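Long-range contacts in capsule biosynthesis protein capD (Bacillus anthracis, PDB 3G9K), which cleaves the poly-gamma-D-glutamate capsule and links it to the meso-diaminopimelic acid of peptidoglycan, also trimming it to a smaller form that is released: residues A[220-224]-A[235-239]; A[246-251]-A[299-305]; A[277-281]-A[304-309]. All coordinates share one frame; numbering follows the deposited sequence.

Contact 1. Residues A[220-224]-A[235-239]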
ATOM      1  N   VAL A 220      -9.929  15.020   0.493  1.00 26.63           N
ATOM      2  CA  VAL A 220      -9.181  15.177   1.742  1.00 28.08           C
ATOM      3  C   VAL A 220     -10.118  14.709   2.838  1.00 28.12           C
ATOM      4  O   VAL A 220     -11.289  15.070   2.841  1.00 28.00           O
ATOM      5  CB  VAL A 220      -8.707  16.622   1.945  1.00 28.50           C
ATOM      6  CG1 VAL A 220      -7.972  16.795   3.266  1.00 30.67           C
ATOM      7  CG2 VAL A 220      -7.832  17.022   0.775  1.00 30.64           C
ATOM      8  N   ARG A 221      -9.622  13.811   3.697  1.00 28.23           N
ATOM      9  CA  ARG A 221     -10.451  13.150   4.700  1.00 28.48           C
ATOM     10  C   ARG A 221      -9.711  13.216   6.023  1.00 28.78           C
ATOM     11  O   ARG A 221      -8.497  13.414   6.052  1.00 28.26           O
ATOM     12  CB  ARG A 221     -10.744  11.702   4.321  1.00 28.92           C
ATOM     13  CG  ARG A 221     -11.341  11.494   2.939  1.00 28.82           C
ATOM     14  CD  ARG A 221     -11.832  10.049   2.774  1.00 30.88           C
ATOM     15  NE  ARG A 221     -12.159   9.697   1.388  1.00 30.22           N
ATOM     16  CZ  ARG A 221     -13.279  10.021   0.754  1.00 34.10           C
ATOM     17  NH1 ARG A 221     -14.250  10.699   1.380  1.00 35.68           N
ATOM     18  NH2 ARG A 221     -13.449   9.661  -0.521  1.00 35.21           N
ATOM     19  N   LYS A 222     -10.468  13.131   7.111  1.00 29.49           N
ATOM     20  CA  LYS A 222      -9.888  13.051   8.451  1.00 30.38           C
ATOM     21  C   LYS A 222      -9.428  11.613   8.713  1.00 28.50           C
ATOM     22  O   LYS A 222     -10.166  10.687   8.467  1.00 28.59           O
ATOM     23  CB  LYS A 222     -10.920  13.450   9.519  1.00 31.57           C
ATOM     24  CG  LYS A 222     -10.722  14.866  10.065  1.00 36.75           C
ATOM     25  CD  LYS A 222      -9.356  15.024  10.797  1.00 40.18           C
ATOM     26  CE  LYS A 222      -8.543  16.193  10.196  1.00 42.04           C
ATOM     27  NZ  LYS A 222      -7.270  16.426  10.938  1.00 43.50           N
ATOM     28  N   PRO A 223      -8.206  11.424   9.186  1.00 27.67           N
ATOM     29  CA  PRO A 223      -7.885  10.032   9.568  1.00 27.53           C
ATOM     30  C   PRO A 223      -8.818   9.463  10.648  1.00 27.42           C
ATOM     31  O   PRO A 223      -9.318  10.213  11.482  1.00 27.36           O
ATOM     32  CB  PRO A 223      -6.461  10.144  10.078  1.00 27.77           C
ATOM     33  CG  PRO A 223      -5.899  11.365   9.375  1.00 28.18           C
ATOM     34  CD  PRO A 223      -7.053  12.324   9.364  1.00 27.63           C
ATOM     35  N   VAL A 224      -9.071   8.157  10.604  1.00 26.51           N
ATOM     36  CA  VAL A 224      -9.730   7.455  11.714  1.00 26.95           C
ATOM     37  C   VAL A 224      -8.733   7.515  12.868  1.00 26.74           C
ATOM     38  O   VAL A 224      -7.533   7.286  12.675  1.00 24.42           O
ATOM     39  CB  VAL A 224     -10.048   5.967  11.415  1.00 26.67           C
ATOM     40  CG1 VAL A 224     -10.908   5.356  12.551  1.00 28.51           C
ATOM     41  CG2 VAL A 224     -10.758   5.790  10.112  1.00 27.36           C
ATOM     42  N   THR A 235      -5.539   5.987  11.178  1.00 21.80           N
ATOM     43  CA  THR A 235      -5.623   5.060  10.059  1.00 22.34           C
ATOM     44  C   THR A 235      -6.573   5.561   8.951  1.00 22.14           C
ATOM     45  O   THR A 235      -7.134   6.653   9.032  1.00 22.32           O
ATOM     46  CB  THR A 235      -5.897   3.609  10.566  1.00 22.12           C
ATOM     47  OG1 THR A 235      -5.750   2.646   9.482  1.00 22.32           O
ATOM     48  CG2 THR A 235      -7.254   3.504  11.233  1.00 20.06           C
ATOM     49  N   ALA A 236      -6.709   4.773   7.902  1.00 22.05           N
ATOM     50  CA  ALA A 236      -7.325   5.237   6.676  1.00 22.73           C
ATOM     51  C   ALA A 236      -8.829   5.120   6.782  1.00 22.90           C
ATOM     52  O   ALA A 236      -9.336   4.059   7.118  1.00 22.18           O
ATOM     53  CB  ALA A 236      -6.793   4.401   5.499  1.00 22.48           C
ATOM     54  N   PRO A 237      -9.557   6.219   6.507  1.00 24.58           N
ATOM     55  CA  PRO A 237     -11.022   6.173   6.621  1.00 24.78           C
ATOM     56  C   PRO A 237     -11.733   5.597   5.396  1.00 25.86           C
ATOM     57  O   PRO A 237     -11.100   5.396   4.343  1.00 26.10           O
ATOM     58  CB  PRO A 237     -11.387   7.646   6.782  1.00 24.08           C
ATOM     59  CG  PRO A 237     -10.384   8.350   5.949  1.00 24.79           C
ATOM     60  CD  PRO A 237      -9.096   7.563   6.114  1.00 23.68           C
ATOM     61  N   PRO A 238     -13.050   5.336   5.514  1.00 26.39           N
ATOM     62  CA  PRO A 238     -13.845   4.944   4.357  1.00 26.36           C
ATOM     63  C   PRO A 238     -13.587   5.834   3.153  1.00 27.16           C
ATOM     64  O   PRO A 238     -13.466   7.072   3.291  1.00 27.88           O
ATOM     65  CB  PRO A 238     -15.283   5.061   4.860  1.00 27.45           C
ATOM     66  CG  PRO A 238     -15.184   4.782   6.275  1.00 26.36           C
ATOM     67  CD  PRO A 238     -13.863   5.339   6.748  1.00 26.28           C
ATOM     68  N   PRO A 239     -13.439   5.219   1.970  1.00 26.45           N
ATOM     69  CA  PRO A 239     -13.657   3.812   1.587  1.00 26.20           C
ATOM     70  C   PRO A 239     -12.472   2.853   1.878  1.00 25.59           C
ATOM     71  O   PRO A 239     -12.557   1.660   1.557  1.00 26.29           O
ATOM     72  CB  PRO A 239     -13.874   3.913   0.079  1.00 26.17           C
ATOM     73  CG  PRO A 239     -12.917   4.984  -0.320  1.00 27.55           C
ATOM     74  CD  PRO A 239     -12.954   6.012   0.836  1.00 26.67           C
TER

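Contact 2. Residues A[246-251]-A[299-305]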
ATOM      1  N   LEU A 246      -8.320  -1.569  12.910  1.00 24.25           N
ATOM      2  CA  LEU A 246      -8.300  -1.133  14.309  1.00 24.83           C
ATOM      3  C   LEU A 246      -9.283  -1.906  15.230  1.00 24.94           C
ATOM      4  O   LEU A 246      -8.971  -2.199  16.377  1.00 24.63           O
ATOM      5  CB  LEU A 246      -8.628   0.363  14.390  1.00 25.56           C
ATOM      6  CG  LEU A 246      -7.817   1.235  15.344  1.00 28.31           C
ATOM      7  CD1 LEU A 246      -8.505   2.584  15.556  1.00 25.86           C
ATOM      8  CD2 LEU A 246      -7.411   0.569  16.628  1.00 26.45           C
ATOM      9  N   GLN A 247     -10.476  -2.175  14.729  1.00 24.82           N
ATOM     10  CA  GLN A 247     -11.386  -3.111  15.378  1.00 25.08           C
ATOM     11  C   GLN A 247     -10.731  -4.468  15.693  1.00 25.23           C
ATOM     12  O   GLN A 247     -10.844  -4.976  16.824  1.00 26.16           O
ATOM     13  CB  GLN A 247     -12.613  -3.352  14.491  1.00 24.82           C
ATOM     14  CG  GLN A 247     -13.549  -2.173  14.402  1.00 26.18           C
ATOM     15  CD  GLN A 247     -14.679  -2.391  13.408  1.00 26.62           C
ATOM     16  OE1 GLN A 247     -14.605  -3.271  12.539  1.00 26.43           O
ATOM     17  NE2 GLN A 247     -15.759  -1.589  13.545  1.00 29.68           N
HETATM   18  N   MSE A 248     -10.080  -5.029  14.711  1.00 30.17           N
HETATM   19  CA  MSE A 248      -9.379  -6.302  14.870  1.00 30.15           C
HETATM   20  C   MSE A 248      -8.235  -6.231  15.887  1.00 30.41           C
HETATM   21  O   MSE A 248      -8.065  -7.149  16.691  1.00 30.32           O
HETATM   22  CB  MSE A 248      -8.869  -6.817  13.528  1.00 29.38           C
HETATM   23  CG  MSE A 248      -9.948  -7.372  12.619  1.00 28.37           C
HETATM   24 SE   MSE A 248      -9.318  -8.064  10.944  0.50 22.78          SE
HETATM   25  CE  MSE A 248      -8.055  -9.377  11.567  1.00 28.00           C
ATOM     26  N   LEU A 249      -7.441  -5.162  15.820  1.00 23.60           N
ATOM     27  CA  LEU A 249      -6.389  -4.946  16.807  1.00 24.64           C
ATOM     28  C   LEU A 249      -6.991  -4.859  18.213  1.00 25.62           C
ATOM     29  O   LEU A 249      -6.475  -5.475  19.134  1.00 25.49           O
ATOM     30  CB  LEU A 249      -5.595  -3.672  16.508  1.00 24.50           C
ATOM     31  CG  LEU A 249      -4.695  -3.673  15.251  1.00 23.97           C
ATOM     32  CD1 LEU A 249      -4.205  -2.257  14.978  1.00 23.29           C
ATOM     33  CD2 LEU A 249      -3.489  -4.656  15.374  1.00 22.44           C
ATOM     34  N   LYS A 250      -8.062  -4.072  18.355  1.00 26.19           N
ATOM     35  CA  LYS A 250      -8.704  -3.865  19.656  1.00 27.10           C
ATOM     36  C   LYS A 250      -9.379  -5.149  20.166  1.00 27.69           C
ATOM     37  O   LYS A 250      -9.223  -5.501  21.342  1.00 27.41           O
ATOM     38  CB  LYS A 250      -9.667  -2.696  19.601  1.00 27.89           C
ATOM     39  CG  LYS A 250      -8.982  -1.352  19.456  1.00 26.86           C
ATOM     40  CD  LYS A 250      -9.988  -0.225  19.478  1.00 27.81           C
ATOM     41  CE  LYS A 250     -10.477   0.051  20.910  1.00 28.66           C
ATOM     42  NZ  LYS A 250      -9.493   0.790  21.756  1.00 29.20           N
ATOM     43  N   LEU A 251     -10.091  -5.849  19.288  1.00 27.84           N
ATOM     44  CA  LEU A 251     -10.573  -7.205  19.574  1.00 28.32           C
ATOM     45  C   LEU A 251      -9.470  -8.182  20.034  1.00 28.49           C
ATOM     46  O   LEU A 251      -9.675  -8.940  20.985  1.00 27.87           O
ATOM     47  CB  LEU A 251     -11.320  -7.769  18.358  1.00 28.85           C
ATOM     48  CG  LEU A 251     -12.751  -7.224  18.137  1.00 29.62           C
ATOM     49  CD1 LEU A 251     -13.291  -7.508  16.723  1.00 30.09           C
ATOM     50  CD2 LEU A 251     -13.683  -7.825  19.215  1.00 31.91           C
HETATM   51  N   MSE A 299     -16.891   3.958  15.418  1.00 41.80           N
HETATM   52  CA  MSE A 299     -16.818   2.548  15.030  1.00 41.33           C
HETATM   53  C   MSE A 299     -15.560   1.828  15.555  1.00 40.89           C
HETATM   54  O   MSE A 299     -15.463   0.603  15.478  1.00 40.49           O
HETATM   55  CB  MSE A 299     -16.904   2.412  13.513  1.00 41.23           C
HETATM   56  CG  MSE A 299     -18.247   2.791  12.918  1.00 42.06           C
HETATM   57 SE   MSE A 299     -18.273   2.414  11.008  0.50 42.37          SE
HETATM   58  CE  MSE A 299     -18.590   0.499  11.075  1.00 43.16           C
ATOM     59  N   VAL A 300     -14.580   2.558  16.062  1.00 35.37           N
ATOM     60  CA  VAL A 300     -13.333   1.983  16.628  1.00 35.47           C
ATOM     61  C   VAL A 300     -13.191   2.274  18.141  1.00 35.77           C
ATOM     62  O   VAL A 300     -12.127   2.035  18.756  1.00 35.08           O
ATOM     63  CB  VAL A 300     -12.105   2.526  15.860  1.00 35.09           C
ATOM     64  CG1 VAL A 300     -12.176   2.108  14.395  1.00 34.01           C
ATOM     65  CG2 VAL A 300     -12.049   4.039  15.975  1.00 34.47           C
ATOM     66  N   SER A 301     -14.267   2.802  18.733  1.00 35.91           N
ATOM     67  CA  SER A 301     -14.307   3.147  20.152  1.00 36.73           C
ATOM     68  C   SER A 301     -14.399   1.895  21.020  1.00 36.95           C
ATOM     69  O   SER A 301     -14.978   0.886  20.608  1.00 36.13           O
ATOM     70  CB  SER A 301     -15.532   4.049  20.438  1.00 36.75           C
ATOM     71  OG  SER A 301     -16.746   3.326  20.262  1.00 36.46           O
ATOM     72  N   ASP A 302     -13.855   1.969  22.232  1.00 38.17           N
ATOM     73  CA  ASP A 302     -13.964   0.850  23.183  1.00 39.09           C
ATOM     74  C   ASP A 302     -15.402   0.339  23.319  1.00 39.41           C
ATOM     75  O   ASP A 302     -15.633  -0.872  23.401  1.00 38.46           O
ATOM     76  CB  ASP A 302     -13.432   1.234  24.568  1.00 39.72           C
ATOM     77  CG  ASP A 302     -11.926   1.388  24.603  1.00 42.13           C
ATOM     78  OD1 ASP A 302     -11.234   0.649  23.873  1.00 46.87           O
ATOM     79  OD2 ASP A 302     -11.427   2.242  25.378  1.00 45.51           O
ATOM     80  N   LYS A 303     -16.363   1.259  23.315  1.00 40.11           N
ATOM     81  CA  LYS A 303     -17.768   0.884  23.508  1.00 40.74           C
ATOM     82  C   LYS A 303     -18.355   0.191  22.283  1.00 40.73           C
ATOM     83  O   LYS A 303     -19.158  -0.736  22.409  1.00 40.40           O
ATOM     84  CB  LYS A 303     -18.616   2.102  23.912  1.00 41.30           C
ATOM     85  CG  LYS A 303     -18.644   2.366  25.448  1.00 42.78           C
ATOM     86  CD  LYS A 303     -19.994   2.941  25.888  1.00 42.64           C
ATOM     87  CE  LYS A 303     -19.999   3.439  27.344  1.00 43.86           C
ATOM     88  NZ  LYS A 303     -21.394   3.696  27.844  1.00 45.19           N
ATOM     89  N   TYR A 304     -17.946   0.615  21.092  1.00 40.72           N
ATOM     90  CA  TYR A 304     -18.379  -0.079  19.886  1.00 41.27           C
ATOM     91  C   TYR A 304     -17.785  -1.489  19.840  1.00 41.33           C
ATOM     92  O   TYR A 304     -18.502  -2.445  19.552  1.00 40.76           O
ATOM     93  CB  TYR A 304     -17.996   0.694  18.623  1.00 41.07           C
ATOM     94  CG  TYR A 304     -18.641   0.144  17.372  1.00 40.37           C
ATOM     95  CD1 TYR A 304     -19.827   0.678  16.894  1.00 39.41           C
ATOM     96  CD2 TYR A 304     -18.083  -0.927  16.689  1.00 39.00           C
ATOM     97  CE1 TYR A 304     -20.429   0.181  15.761  1.00 40.43           C
ATOM     98  CE2 TYR A 304     -18.678  -1.440  15.563  1.00 39.86           C
ATOM     99  CZ  TYR A 304     -19.854  -0.884  15.096  1.00 40.88           C
ATOM    100  OH  TYR A 304     -20.454  -1.385  13.955  1.00 41.48           O
ATOM    101  N   ILE A 305     -16.480  -1.601  20.111  1.00 42.08           N
ATOM    102  CA  ILE A 305     -15.796  -2.907  20.163  1.00 42.95           C
ATOM    103  C   ILE A 305     -16.464  -3.829  21.212  1.00 43.89           C
ATOM    104  O   ILE A 305     -16.618  -5.033  20.974  1.00 43.82           O
ATOM    105  CB  ILE A 305     -14.255  -2.773  20.428  1.00 43.00           C
ATOM    106  CG1 ILE A 305     -13.480  -2.566  19.108  1.00 43.54           C
ATOM    107  CG2 ILE A 305     -13.690  -4.028  21.079  1.00 41.84           C
ATOM    108  CD1 ILE A 305     -13.848  -1.323  18.353  1.00 43.96           C
TER
HETATM  109  O   HOH W   1     -10.179   3.176  20.062  1.00 37.90           O

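Contact 3. Residues A[277-281]-A[304-309]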
ATOM      1  N   ILE A 277     -15.746 -11.463  12.541  1.00 35.98           N
ATOM      2  CA  ILE A 277     -16.545 -10.451  13.240  1.00 36.35           C
ATOM      3  C   ILE A 277     -16.367  -9.087  12.574  1.00 36.52           C
ATOM      4  O   ILE A 277     -17.323  -8.460  12.152  1.00 36.22           O
ATOM      5  CB  ILE A 277     -16.175 -10.312  14.728  1.00 36.26           C
ATOM      6  CG1 ILE A 277     -16.619 -11.553  15.511  1.00 36.96           C
ATOM      7  CG2 ILE A 277     -16.865  -9.096  15.322  1.00 36.70           C
ATOM      8  CD1 ILE A 277     -16.088 -11.615  16.949  1.00 37.04           C
ATOM      9  N   ALA A 278     -15.120  -8.646  12.459  1.00 36.27           N
ATOM     10  CA  ALA A 278     -14.839  -7.336  11.888  1.00 36.79           C
ATOM     11  C   ALA A 278     -15.257  -7.239  10.418  1.00 37.11           C
ATOM     12  O   ALA A 278     -15.829  -6.228  10.010  1.00 36.81           O
ATOM     13  CB  ALA A 278     -13.371  -6.996  12.055  1.00 36.09           C
ATOM     14  N   TYR A 279     -14.972  -8.271   9.622  1.00 37.48           N
ATOM     15  CA  TYR A 279     -15.352  -8.255   8.204  1.00 38.18           C
ATOM     16  C   TYR A 279     -16.866  -8.187   8.059  1.00 39.01           C
ATOM     17  O   TYR A 279     -17.384  -7.493   7.180  1.00 38.02           O
ATOM     18  CB  TYR A 279     -14.829  -9.472   7.453  1.00 37.72           C
ATOM     19  CG  TYR A 279     -13.363  -9.380   7.026  1.00 36.92           C
ATOM     20  CD1 TYR A 279     -12.987  -9.655   5.709  1.00 37.18           C
ATOM     21  CD2 TYR A 279     -12.363  -9.022   7.935  1.00 37.09           C
ATOM     22  CE1 TYR A 279     -11.659  -9.588   5.315  1.00 36.93           C
ATOM     23  CE2 TYR A 279     -11.022  -8.950   7.545  1.00 37.26           C
ATOM     24  CZ  TYR A 279     -10.677  -9.244   6.244  1.00 37.08           C
ATOM     25  OH  TYR A 279      -9.354  -9.176   5.847  1.00 35.67           O
ATOM     26  N   GLN A 280     -17.574  -8.904   8.930  1.00 40.45           N
ATOM     27  CA  GLN A 280     -19.037  -8.823   8.964  1.00 42.16           C
ATOM     28  C   GLN A 280     -19.518  -7.386   9.182  1.00 43.31           C
ATOM     29  O   GLN A 280     -20.311  -6.850   8.396  1.00 43.47           O
ATOM     30  CB  GLN A 280     -19.588  -9.722  10.071  1.00 42.12           C
ATOM     31  CG  GLN A 280     -19.591 -11.194   9.712  1.00 43.09           C
ATOM     32  CD  GLN A 280     -20.210 -12.055  10.797  1.00 43.15           C
ATOM     33  OE1 GLN A 280     -20.665 -11.546  11.843  1.00 44.76           O
ATOM     34  NE2 GLN A 280     -20.233 -13.365  10.564  1.00 43.02           N
ATOM     35  N   ASP A 281     -19.026  -6.780  10.258  1.00 44.55           N
ATOM     36  CA  ASP A 281     -19.330  -5.395  10.615  1.00 45.85           C
ATOM     37  C   ASP A 281     -19.109  -4.409   9.452  1.00 47.31           C
ATOM     38  O   ASP A 281     -19.869  -3.454   9.286  1.00 47.56           O
ATOM     39  CB  ASP A 281     -18.455  -4.982  11.810  1.00 45.66           C
ATOM     40  CG  ASP A 281     -19.113  -3.943  12.685  1.00 45.61           C
ATOM     41  OD1 ASP A 281     -19.814  -4.334  13.636  1.00 45.76           O
ATOM     42  OD2 ASP A 281     -18.918  -2.738  12.440  1.00 45.68           O
ATOM     43  N   TYR A 304     -17.946   0.615  21.092  1.00 40.72           N
ATOM     44  CA  TYR A 304     -18.379  -0.079  19.886  1.00 41.27           C
ATOM     45  C   TYR A 304     -17.785  -1.489  19.840  1.00 41.33           C
ATOM     46  O   TYR A 304     -18.502  -2.445  19.552  1.00 40.76           O
ATOM     47  CB  TYR A 304     -17.996   0.694  18.623  1.00 41.07           C
ATOM     48  CG  TYR A 304     -18.641   0.144  17.372  1.00 40.37           C
ATOM     49  CD1 TYR A 304     -19.827   0.678  16.894  1.00 39.41           C
ATOM     50  CD2 TYR A 304     -18.083  -0.927  16.689  1.00 39.00           C
ATOM     51  CE1 TYR A 304     -20.429   0.181  15.761  1.00 40.43           C
ATOM     52  CE2 TYR A 304     -18.678  -1.440  15.563  1.00 39.86           C
ATOM     53  CZ  TYR A 304     -19.854  -0.884  15.096  1.00 40.88           C
ATOM     54  OH  TYR A 304     -20.454  -1.385  13.955  1.00 41.48           O
ATOM     55  N   ILE A 305     -16.480  -1.601  20.111  1.00 42.08           N
ATOM     56  CA  ILE A 305     -15.796  -2.907  20.163  1.00 42.95           C
ATOM     57  C   ILE A 305     -16.464  -3.829  21.212  1.00 43.89           C
ATOM     58  O   ILE A 305     -16.618  -5.033  20.974  1.00 43.82           O
ATOM     59  CB  ILE A 305     -14.255  -2.773  20.428  1.00 43.00           C
ATOM     60  CG1 ILE A 305     -13.480  -2.566  19.108  1.00 43.54           C
ATOM     61  CG2 ILE A 305     -13.690  -4.028  21.079  1.00 41.84           C
ATOM     62  CD1 ILE A 305     -13.848  -1.323  18.353  1.00 43.96           C
ATOM     63  N   SER A 306     -16.853  -3.248  22.354  1.00 45.34           N
ATOM     64  CA  SER A 306     -17.642  -3.943  23.404  1.00 45.86           C
ATOM     65  C   SER A 306     -18.847  -4.684  22.857  1.00 46.34           C
ATOM     66  O   SER A 306     -19.117  -5.824  23.251  1.00 47.14           O
ATOM     67  CB  SER A 306     -18.179  -2.950  24.438  1.00 45.73           C
ATOM     68  OG  SER A 306     -17.203  -2.625  25.398  1.00 47.82           O
ATOM     69  N   THR A 307     -19.573  -4.048  21.961  1.00 46.89           N
ATOM     70  CA  THR A 307     -20.800  -4.613  21.407  1.00 46.89           C
ATOM     71  C   THR A 307     -20.637  -5.473  20.169  1.00 47.08           C
ATOM     72  O   THR A 307     -21.599  -5.899  19.586  1.00 47.96           O
ATOM     73  CB  THR A 307     -21.807  -3.505  21.099  1.00 47.15           C
ATOM     74  OG1 THR A 307     -21.253  -2.604  20.157  1.00 47.33           O
ATOM     75  CG2 THR A 307     -22.078  -2.731  22.318  1.00 47.04           C
HETATM   76  N   MSE A 308     -19.483  -5.719  19.712  1.00 47.95           N
HETATM   77  CA  MSE A 308     -19.227  -6.446  18.468  1.00 47.45           C
HETATM   78  C   MSE A 308     -19.361  -7.957  18.637  1.00 48.35           C
HETATM   79  O   MSE A 308     -18.754  -8.548  19.534  1.00 48.59           O
HETATM   80  CB  MSE A 308     -17.843  -6.096  17.912  1.00 46.62           C
HETATM   81  CG  MSE A 308     -17.695  -4.644  17.505  1.00 42.37           C
HETATM   82 SE   MSE A 308     -16.076  -4.333  16.464  0.50 29.73          SE
HETATM   83  CE  MSE A 308     -16.630  -5.221  14.850  1.00 33.77           C
ATOM     84  N   LYS A 309     -20.140  -8.527  17.796  1.00 49.25           N
ATOM     85  CA  LYS A 309     -20.329  -9.964  17.795  1.00 49.98           C
ATOM     86  C   LYS A 309     -20.552 -10.534  16.392  1.00 50.35           C
ATOM     87  O   LYS A 309     -20.783 -11.732  16.233  1.00 51.47           O
ATOM     88  CB  LYS A 309     -21.509 -10.317  18.691  1.00 50.77           C
ATOM     89  CG  LYS A 309     -21.371 -11.557  19.504  1.00 52.11           C
ATOM     90  CD  LYS A 309     -22.411 -11.532  20.578  1.00 51.53           C
ATOM     91  CE  LYS A 309     -22.644 -12.900  21.154  1.00 53.42           C
ATOM     92  NZ  LYS A 309     -23.645 -12.872  22.248  1.00 54.36           N
TER

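Contact 1. Residues A[220-224]-A[235-239]
Thr235 N gives the shortest bond of this contact, 2.8 Å to Val224 O, and Val224 N answers with a bond to Thr235 O. The two make one antiparallel hydrogen-bonded pair, the last rung of the hairpin formed by strands 219-228 and 231-235, and their side chains lie on the same face of the sheet, with Val224 CB 3.7 Å from Thr235 CG2. Beyond the pair the chains diverge and prolines take over. Val224 CG2, placed beside its own backbone N by a chi1 of -172°, lies against the backbone of Pro237, 3.5 Å from Pro237 CA. The Pro237 ring rests on residues 221 and 222, its CG 3.4 Å from Lys222 O and 3.7 Å from Arg221 CB. Arg221, extended from CG to NE, passes over the proline run; Pro238 O and Pro239 CD lie over one face of its guanidinium. Arg221 NE is 3.5 Å from Pro238 O, but the angle is too poor for a bond; the charge pairs instead through NH2 with Asp83. Pro239, which follows a cis peptide, places its CD 3.8 Å from Arg221 NE. Thr235 OG1 is hydrogen-bonded to Thr63 OG1 of the other polypeptide of the enzyme, whose strand extends this Ntn-type sheet past Thr235. On the opposite flank of strand 219-228 lies strand 79-83, whose Phe81 touches Pro237, while helix 296-299 packs on Val224.

Contact 2. Residues A[246-251]-A[299-305]
Gln247 and Lys250 leave helix 242-254 with nearly the same first torsion, CG beside the backbone N, and part company further out. Gln247 stays extended and carries its amide to Met299 O, where NE2 donates a nearly straight bond of 2.9 Å (168° at the hydrogen). The acceptor lies close to the amide plane, although NE2 itself is tilted from the carbonyl plane of Met299. That amide is almost parallel to the Tyr304 ring; Gln247 NE2 is 3.6 Å from Tyr304 CE2, approaching obliquely. Lys250 instead curls at chi3 and chi4 (77° and 76°), bringing NZ to Asp302 OD1 in a 2.7 Å salt bridge on the syn side of the carboxylate but well out of its plane. A water bridges NZ to Val300 O, and Asn227 O is a further partner of NZ. Helix 302-306 begins against the side of helix 242-254, in the helical part of the gamma-glutamyltransferase chain, and Ser301 is its N-cap, with Ser301 OG accepting from Tyr304 N at 3.1 Å while also bonded to Lys298 O. Closer to the helix backbone the contact is apolar. Ile305 CG1 packs 3.8 Å from Lys250 CB, and Leu246 CD1 meets Val300 CB at 3.6 Å, their side chains crossing at about a right angle.

Contact 3. Residues A[277-281]-A[304-309]
Asp281 and Tyr304 approach from opposite directions where helix 264-284 receives helix 302-306 and the modelled end of the chain, in the helical part of this Ntn-type gamma-glutamyltransferase chain. Tyr304 OH donates to Asp281 OD2, 2.5 Å away, and reaches the syn lone pair, on the side of the other oxygen; OD1 is 3.0 Å from the same hydroxyl. The carboxylate stands nearly perpendicular to the ring, the planes 85° apart, with Asp281 CG at the ring edge and in its plane. The second first-shell group is Met308, a selenomethionine. Bent at chi3 (71°), its chain turns the terminal CE onto helix 264-284, where CE lies 3.5 Å from Asp281 OD1 and 3.9 Å from Ile277 CG2, and also touches Ala278 CA. Ile277 CG2 also packs near the backbone of Lys309, 4.1 Å from Lys309 C. In the next shell, Gln247 of helix 242-254 packs on both Asp281 and Met308, and Met299 packs on Asp281. Tyr279 leaves the same helix on another side and stacks its ring with Phe59 of the other polypeptide; helix 264-284 thus packs on 304-309 within the chain and on the other polypeptide through Tyr279. Met308 follows closely on helix 302-306: Met308 N bonds to Ile305 O, and Thr307 OG1 donates to Tyr304 O at 2.8 Å.

How the contacts relate
Contacts 1 and 2 are mostly buried, whereas contact 3 is partly buried and lies at the modelled end of the chain. Contact 1 belongs to the sheet: backbone pairing and proline packing, with the sheet running on into the second polypeptide. Contacts 2 and 3 belong to the helices, where side chains supply the cross-links, a salt bridge and an amide in one, a hydroxyl and a carboxylate in the other. These two share Tyr304 and helix 302-306, which is thereby held to helices 242-254 and 264-284; their centres lie about 7 Å apart, and Met248 CG packs 3.5 Å from Ala278 CB. Contact 1 joins the group through Val224 against Val300, but does not touch contact 3.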